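Local coordinates for protein methyltransferase (Pyrococcus horikoshii, PDB 1IXK) that is probably an S-adenosyl-L-methionine-dependent RNA methyltransferase of the RsmB/NOP family, thought to methylate cytidine at carbon 5 in tRNA, at residues L43-R48 with I100-A105; K71-A76 with S106-P111. All blocks are in the same frame, centred on the assembly; numbering follows the deposited sequence.

Interaction 1 (L43-R48 with I100-A105); sequences LPRCFR and IYIQEA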
loop_
_atom_site.group_PDB
_atom_site.type_symbol
_atom_site.label_atom_id
_atom_site.label_comp_id
_atom_site.label_asym_id
_atom_site.label_seq_id
_atom_site.Cartn_x
_atom_site.Cartn_y
_atom_site.Cartn_z
ATOM N N LEU A 43 -10.522 8.049 -8.789
ATOM C CA LEU A 43 -9.094 8.120 -9.070
ATOM C C LEU A 43 -8.860 7.793 -10.539
ATOM O O LEU A 43 -9.684 7.133 -11.176
ATOM C CB LEU A 43 -8.332 7.112 -8.206
ATOM C CG LEU A 43 -8.393 7.296 -6.688
ATOM C CD1 LEU A 43 -7.676 6.140 -6.008
ATOM C CD2 LEU A 43 -7.761 8.632 -6.304
ATOM N N PRO A 44 -7.739 8.267 -11.101
ATOM C CA PRO A 44 -7.428 7.992 -12.505
ATOM C C PRO A 44 -7.117 6.503 -12.600
ATOM O O PRO A 44 -6.886 5.856 -11.581
ATOM C CB PRO A 44 -6.181 8.837 -12.757
ATOM C CG PRO A 44 -6.283 9.938 -11.730
ATOM C CD PRO A 44 -6.755 9.195 -10.519
ATOM N N ARG A 45 -7.127 5.953 -13.807
ATOM C CA ARG A 45 -6.801 4.543 -13.982
ATOM C C ARG A 45 -5.295 4.485 -14.228
ATOM O O ARG A 45 -4.785 5.146 -15.132
ATOM C CB ARG A 45 -7.570 3.958 -15.174
ATOM C CG ARG A 45 -7.306 2.482 -15.418
ATOM C CD ARG A 45 -8.279 1.864 -16.420
ATOM N NE ARG A 45 -9.631 1.734 -15.881
ATOM C CZ ARG A 45 -10.542 2.704 -15.879
ATOM N NH1 ARG A 45 -10.260 3.894 -16.397
ATOM N NH2 ARG A 45 -11.740 2.485 -15.348
ATOM N N CYS A 46 -4.580 3.716 -13.412
ATOM C CA CYS A 46 -3.130 3.615 -13.557
ATOM C C CYS A 46 -2.688 2.187 -13.851
ATOM O O CYS A 46 -3.411 1.226 -13.576
ATOM C CB CYS A 46 -2.432 4.106 -12.283
ATOM S SG CYS A 46 -3.032 5.691 -11.609
ATOM N N PHE A 47 -1.494 2.044 -14.418
ATOM C CA PHE A 47 -0.989 0.713 -14.723
ATOM C C PHE A 47 0.497 0.608 -14.434
ATOM O O PHE A 47 1.206 1.608 -14.376
ATOM C CB PHE A 47 -1.270 0.357 -16.193
ATOM C CG PHE A 47 -0.544 1.227 -17.184
ATOM C CD1 PHE A 47 0.781 0.968 -17.524
ATOM C CD2 PHE A 47 -1.177 2.328 -17.753
ATOM C CE1 PHE A 47 1.464 1.791 -18.413
ATOM C CE2 PHE A 47 -0.498 3.162 -18.647
ATOM C CZ PHE A 47 0.824 2.894 -18.976
ATOM N N ARG A 48 0.952 -0.627 -14.268
ATOM C CA ARG A 48 2.345 -0.922 -13.985
ATOM C C ARG A 48 2.883 -1.789 -15.112
ATOM O O ARG A 48 2.252 -2.764 -15.504
ATOM C CB ARG A 48 2.440 -1.683 -12.664
ATOM C CG ARG A 48 3.822 -2.192 -12.303
ATOM C CD ARG A 48 3.713 -3.183 -11.155
ATOM N NE ARG A 48 3.550 -4.561 -11.608
ATOM C CZ ARG A 48 2.749 -5.454 -11.036
ATOM N NH1 ARG A 48 2.685 -6.686 -11.517
ATOM N NH2 ARG A 48 1.985 -5.115 -10.001
ATOM N N ILE A 100 1.179 -5.412 -18.860
ATOM C CA ILE A 100 0.881 -4.376 -17.879
ATOM C C ILE A 100 -0.126 -4.917 -16.873
ATOM O O ILE A 100 -0.847 -5.878 -17.153
ATOM C CB ILE A 100 0.302 -3.090 -18.530
ATOM C CG1 ILE A 100 -0.961 -3.418 -19.332
ATOM C CG2 ILE A 100 1.355 -2.436 -19.424
ATOM C CD1 ILE A 100 -1.717 -2.187 -19.788
ATOM N N TYR A 101 -0.156 -4.309 -15.693
ATOM C CA TYR A 101 -1.077 -4.719 -14.639
ATOM C C TYR A 101 -1.754 -3.465 -14.114
ATOM O O TYR A 101 -1.090 -2.463 -13.849
ATOM C CB TYR A 101 -0.319 -5.427 -13.513
ATOM C CG TYR A 101 -1.218 -5.968 -12.424
ATOM C CD1 TYR A 101 -1.594 -5.175 -11.342
ATOM C CD2 TYR A 101 -1.717 -7.268 -12.492
ATOM C CE1 TYR A 101 -2.449 -5.666 -10.351
ATOM C CE2 TYR A 101 -2.568 -7.767 -11.511
ATOM C CZ TYR A 101 -2.929 -6.961 -10.445
ATOM O OH TYR A 101 -3.766 -7.461 -9.475
ATOM N N ILE A 102 -3.075 -3.515 -13.972
ATOM C CA ILE A 102 -3.828 -2.359 -13.492
ATOM C C ILE A 102 -3.981 -2.355 -11.971
ATOM O O ILE A 102 -4.458 -3.319 -11.384
ATOM C CB ILE A 102 -5.244 -2.313 -14.111
ATOM C CG1 ILE A 102 -5.158 -2.350 -15.639
ATOM C CG2 ILE A 102 -5.966 -1.052 -13.651
ATOM C CD1 ILE A 102 -4.482 -1.139 -16.249
ATOM N N GLN A 103 -3.570 -1.260 -11.345
ATOM C CA GLN A 103 -3.669 -1.106 -9.900
ATOM C C GLN A 103 -3.515 0.367 -9.554
ATOM O O GLN A 103 -2.995 1.154 -10.347
ATOM C CB GLN A 103 -2.589 -1.932 -9.185
ATOM C CG GLN A 103 -1.161 -1.522 -9.502
ATOM C CD GLN A 103 -0.130 -2.379 -8.781
ATOM O OE1 GLN A 103 0.997 -2.517 -9.241
ATOM N NE2 GLN A 103 -0.514 -2.950 -7.641
ATOM N N GLU A 104 -3.970 0.740 -8.366
ATOM C CA GLU A 104 -3.890 2.124 -7.922
ATOM C C GLU A 104 -2.443 2.563 -7.755
ATOM O O GLU A 104 -1.575 1.760 -7.414
ATOM C CB GLU A 104 -4.630 2.284 -6.596
ATOM C CG GLU A 104 -6.114 1.986 -6.680
ATOM C CD GLU A 104 -6.781 2.037 -5.324
ATOM O OE1 GLU A 104 -6.580 3.037 -4.606
ATOM O OE2 GLU A 104 -7.506 1.080 -4.977
ATOM N N ALA A 105 -2.191 3.845 -7.987
ATOM C CA ALA A 105 -0.846 4.387 -7.861
ATOM C C ALA A 105 -0.283 4.128 -6.468
ATOM O O ALA A 105 0.852 3.680 -6.323
ATOM C CB ALA A 105 -0.855 5.884 -8.146
HETATM O O HOH W 1 -5.771 2.147 -11.317
#

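Interaction 2 (K71-A76 with S106-P111); sequences KRVPWA and SSMYPP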
loop_
_atom_site.group_PDB
_atom_site.type_symbol
_atom_site.label_atom_id
_atom_site.label_comp_id
_atom_site.label_asym_id
_atom_site.label_seq_id
_atom_site.Cartn_x
_atom_site.Cartn_y
_atom_site.Cartn_z
ATOM N N LYS A 71 0.989 9.785 -17.387
ATOM C CA LYS A 71 2.031 10.458 -16.613
ATOM C C LYS A 71 2.655 9.453 -15.651
ATOM O O LYS A 71 2.005 8.507 -15.219
ATOM C CB LYS A 71 1.444 11.609 -15.796
ATOM C CG LYS A 71 0.711 12.658 -16.597
ATOM C CD LYS A 71 0.113 13.702 -15.666
ATOM C CE LYS A 71 -0.821 13.056 -14.645
ATOM N NZ LYS A 71 -1.404 14.048 -13.699
ATOM N N ARG A 72 3.913 9.674 -15.302
ATOM C CA ARG A 72 4.605 8.767 -14.397
ATOM C C ARG A 72 4.109 8.864 -12.961
ATOM O O ARG A 72 3.676 9.922 -12.509
ATOM C CB ARG A 72 6.106 9.062 -14.416
ATOM C CG ARG A 72 6.946 8.018 -15.129
ATOM C CD ARG A 72 6.946 6.686 -14.384
ATOM N NE ARG A 72 7.379 6.832 -12.995
ATOM C CZ ARG A 72 8.572 7.289 -12.618
ATOM N NH1 ARG A 72 9.470 7.650 -13.528
ATOM N NH2 ARG A 72 8.869 7.382 -11.328
ATOM N N VAL A 73 4.146 7.742 -12.250
ATOM C CA VAL A 73 3.781 7.755 -10.844
ATOM C C VAL A 73 5.158 8.033 -10.245
ATOM O O VAL A 73 6.105 7.277 -10.462
ATOM C CB VAL A 73 3.224 6.390 -10.354
ATOM C CG1 VAL A 73 1.937 6.051 -11.102
ATOM C CG2 VAL A 73 4.252 5.291 -10.554
ATOM N N PRO A 74 5.291 9.142 -9.510
ATOM C CA PRO A 74 6.544 9.570 -8.877
ATOM C C PRO A 74 7.367 8.503 -8.155
ATOM O O PRO A 74 8.581 8.418 -8.332
ATOM C CB PRO A 74 6.086 10.671 -7.927
ATOM C CG PRO A 74 4.897 11.255 -8.636
ATOM C CD PRO A 74 4.176 10.016 -9.102
ATOM N N TRP A 75 6.696 7.689 -7.352
ATOM C CA TRP A 75 7.359 6.668 -6.553
ATOM C C TRP A 75 7.565 5.287 -7.170
ATOM O O TRP A 75 8.014 4.368 -6.485
ATOM C CB TRP A 75 6.606 6.534 -5.224
ATOM C CG TRP A 75 5.115 6.348 -5.384
ATOM C CD1 TRP A 75 4.456 5.174 -5.608
ATOM C CD2 TRP A 75 4.112 7.371 -5.351
ATOM N NE1 TRP A 75 3.105 5.402 -5.707
ATOM C CE2 TRP A 75 2.864 6.741 -5.545
ATOM C CE3 TRP A 75 4.144 8.761 -5.155
ATOM C CZ2 TRP A 75 1.659 7.451 -5.572
ATOM C CZ3 TRP A 75 2.943 9.469 -5.182
ATOM C CH2 TRP A 75 1.718 8.811 -5.379
ATOM N N ALA A 76 7.249 5.131 -8.453
ATOM C CA ALA A 76 7.416 3.838 -9.116
ATOM C C ALA A 76 7.778 4.046 -10.581
ATOM O O ALA A 76 6.963 4.532 -11.367
ATOM C CB ALA A 76 6.131 3.032 -9.002
ATOM N N SER A 106 -1.076 4.404 -5.438
ATOM C CA SER A 106 -0.610 4.203 -4.072
ATOM C C SER A 106 -0.178 2.766 -3.793
ATOM O O SER A 106 0.788 2.540 -3.062
ATOM C CB SER A 106 -1.695 4.626 -3.068
ATOM O OG SER A 106 -2.847 3.806 -3.172
ATOM N N SER A 107 -0.876 1.794 -4.378
ATOM C CA SER A 107 -0.542 0.393 -4.153
ATOM C C SER A 107 0.822 0.004 -4.741
ATOM O O SER A 107 1.347 -1.059 -4.435
ATOM C CB SER A 107 -1.643 -0.520 -4.720
ATOM O OG SER A 107 -1.705 -0.440 -6.136
HETATM N N MSE A 108 1.393 0.873 -5.572
HETATM C CA MSE A 108 2.694 0.610 -6.178
HETATM C C MSE A 108 3.841 0.987 -5.238
HETATM O O MSE A 108 4.947 0.458 -5.346
HETATM C CB MSE A 108 2.843 1.402 -7.483
HETATM C CG MSE A 108 1.869 1.011 -8.592
HETATM SE SE MSE A 108 2.154 1.949 -10.140
HETATM C CE MSE A 108 0.549 1.783 -10.918
ATOM N N TYR A 109 3.567 1.886 -4.301
ATOM C CA TYR A 109 4.595 2.354 -3.375
ATOM C C TYR A 109 5.216 1.287 -2.459
ATOM O O TYR A 109 6.437 1.155 -2.408
ATOM C CB TYR A 109 4.033 3.504 -2.519
ATOM C CG TYR A 109 5.074 4.441 -1.925
ATOM C CD1 TYR A 109 6.420 4.087 -1.870
ATOM C CD2 TYR A 109 4.699 5.674 -1.389
ATOM C CE1 TYR A 109 7.369 4.935 -1.296
ATOM C CE2 TYR A 109 5.640 6.528 -0.810
ATOM C CZ TYR A 109 6.969 6.148 -0.768
ATOM O OH TYR A 109 7.905 6.975 -0.189
ATOM N N PRO A 110 4.389 0.508 -1.733
ATOM C CA PRO A 110 4.920 -0.521 -0.829
ATOM C C PRO A 110 5.952 -1.486 -1.411
ATOM O O PRO A 110 7.042 -1.641 -0.850
ATOM C CB PRO A 110 3.656 -1.231 -0.332
ATOM C CG PRO A 110 2.659 -0.119 -0.293
ATOM C CD PRO A 110 2.921 0.580 -1.626
ATOM N N PRO A 111 5.637 -2.142 -2.540
ATOM C CA PRO A 111 6.619 -3.073 -3.108
ATOM C C PRO A 111 7.936 -2.390 -3.471
ATOM O O PRO A 111 9.016 -2.925 -3.219
ATOM C CB PRO A 111 5.919 -3.614 -4.357
ATOM C CG PRO A 111 4.473 -3.398 -4.093
ATOM C CD PRO A 111 4.418 -2.094 -3.364
#

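Interaction 1 (L43-R48 with I100-A105)
R48 and Y101 are the hydrogen-bonded pair that joins strand 46-49 to strand 100-102, an outermost strand of the four-stranded antiparallel sheet in the N-terminal part of the chain. R48 N meets Y101 O at 2.8 Å, and Y101 N returns a bond to R48 O at 2.9 Å. Next to it, F47 and I102 form the non-hydrogen-bonded pair, where the apolar I102 brings CD1 to 3.5 Å from F47 CB. The side chain of R48 leaves on the face that Y101 occupies. Its CB and CG run past Q103 OE1, and R48 CD comes within 3.4 Å of Q103 OE1. A bend at chi3 (91°) then turns NE to Q138, and the guanidinium lays one face over Y101 CB, with R48 NH1 3.8 Å from Y101 CB. NH1 goes on to S134, while R48 NH2 bonds G131 O and also, at 2.9 Å, Q103 OE1, from above the amide carbonyl plane. A leucine here would probably leave Q103 OE1, G131 O, S134 OG and Q138 OE1 without the donors they now have. Where the chain leaves strand 100-102, A105 CB packs 4.1 Å from C46 SG, which is in disulfide linkage with C81.

Interaction 2 (K71-A76 with S106-P111)
V73 O is gripped by three donors, while the valine's own side chain faces the helix of 106-111. A76 N bonds this oxygen of V73 at 3.2 Å, closing a type I beta turn, and R72 comes side-on, with NE and NH2 each 2.9 Å from V73 O. An arginine suits this place because two of its nitrogens can converge on one carbonyl. V73 CG2 touches SE of M108, a selenomethionine, at 4.0 Å; the extended M108 chain reaches toward the strand, while M108 CB lies 4.0 Å from A76 CB, a small residue that lets the two come close. The contact thus packs the turn from V73 to A76, at the end of edge strand 69-73 of the antiparallel sheet, onto helix 105-114. W75, inside the turn, supplies the broad surface. Its CB sits over the centre of the Y109 ring, a CH-pi contact 4.1 Å from the centroid. Chi1 at 51°, with CG between the backbone N and the carbonyl carbon, carries the five-membered ring of W75 over Y109 as an offset stack, the centroids 4.8 Å apart and the planes at 19°. P74 CD covers part of the opposite indole face. W75 CD1 comes within 3.5 Å of Y109 CB, and Y109 OH bonds Y274 O.

In the fold
Interaction 1 pairs strand 46-49 with edge strand 100-102; interaction 2 packs the turn at the end of the other edge strand, 69-73, on helix 105-114; their centres are about 9 Å apart. A105 O, where strand 100-102 runs into that helix, probably accepts a hydrogen bond from W75 NE1 at 2.9 Å, and M108 CE packs 3.5 Å from F47 O. The side chains of E104 and S106 come within about 6 and 5 Å, nearest atoms, of that of C247, the predicted nucleophile, here disulfide-bonded to C197. Nearest atoms of the Y101 side chain and G131, a predicted S-adenosyl-L-methionine-binding residue, are about 3 Å apart. R48 also reaches helix 131-139, while Y109 packs on F307 of core strand 307-314.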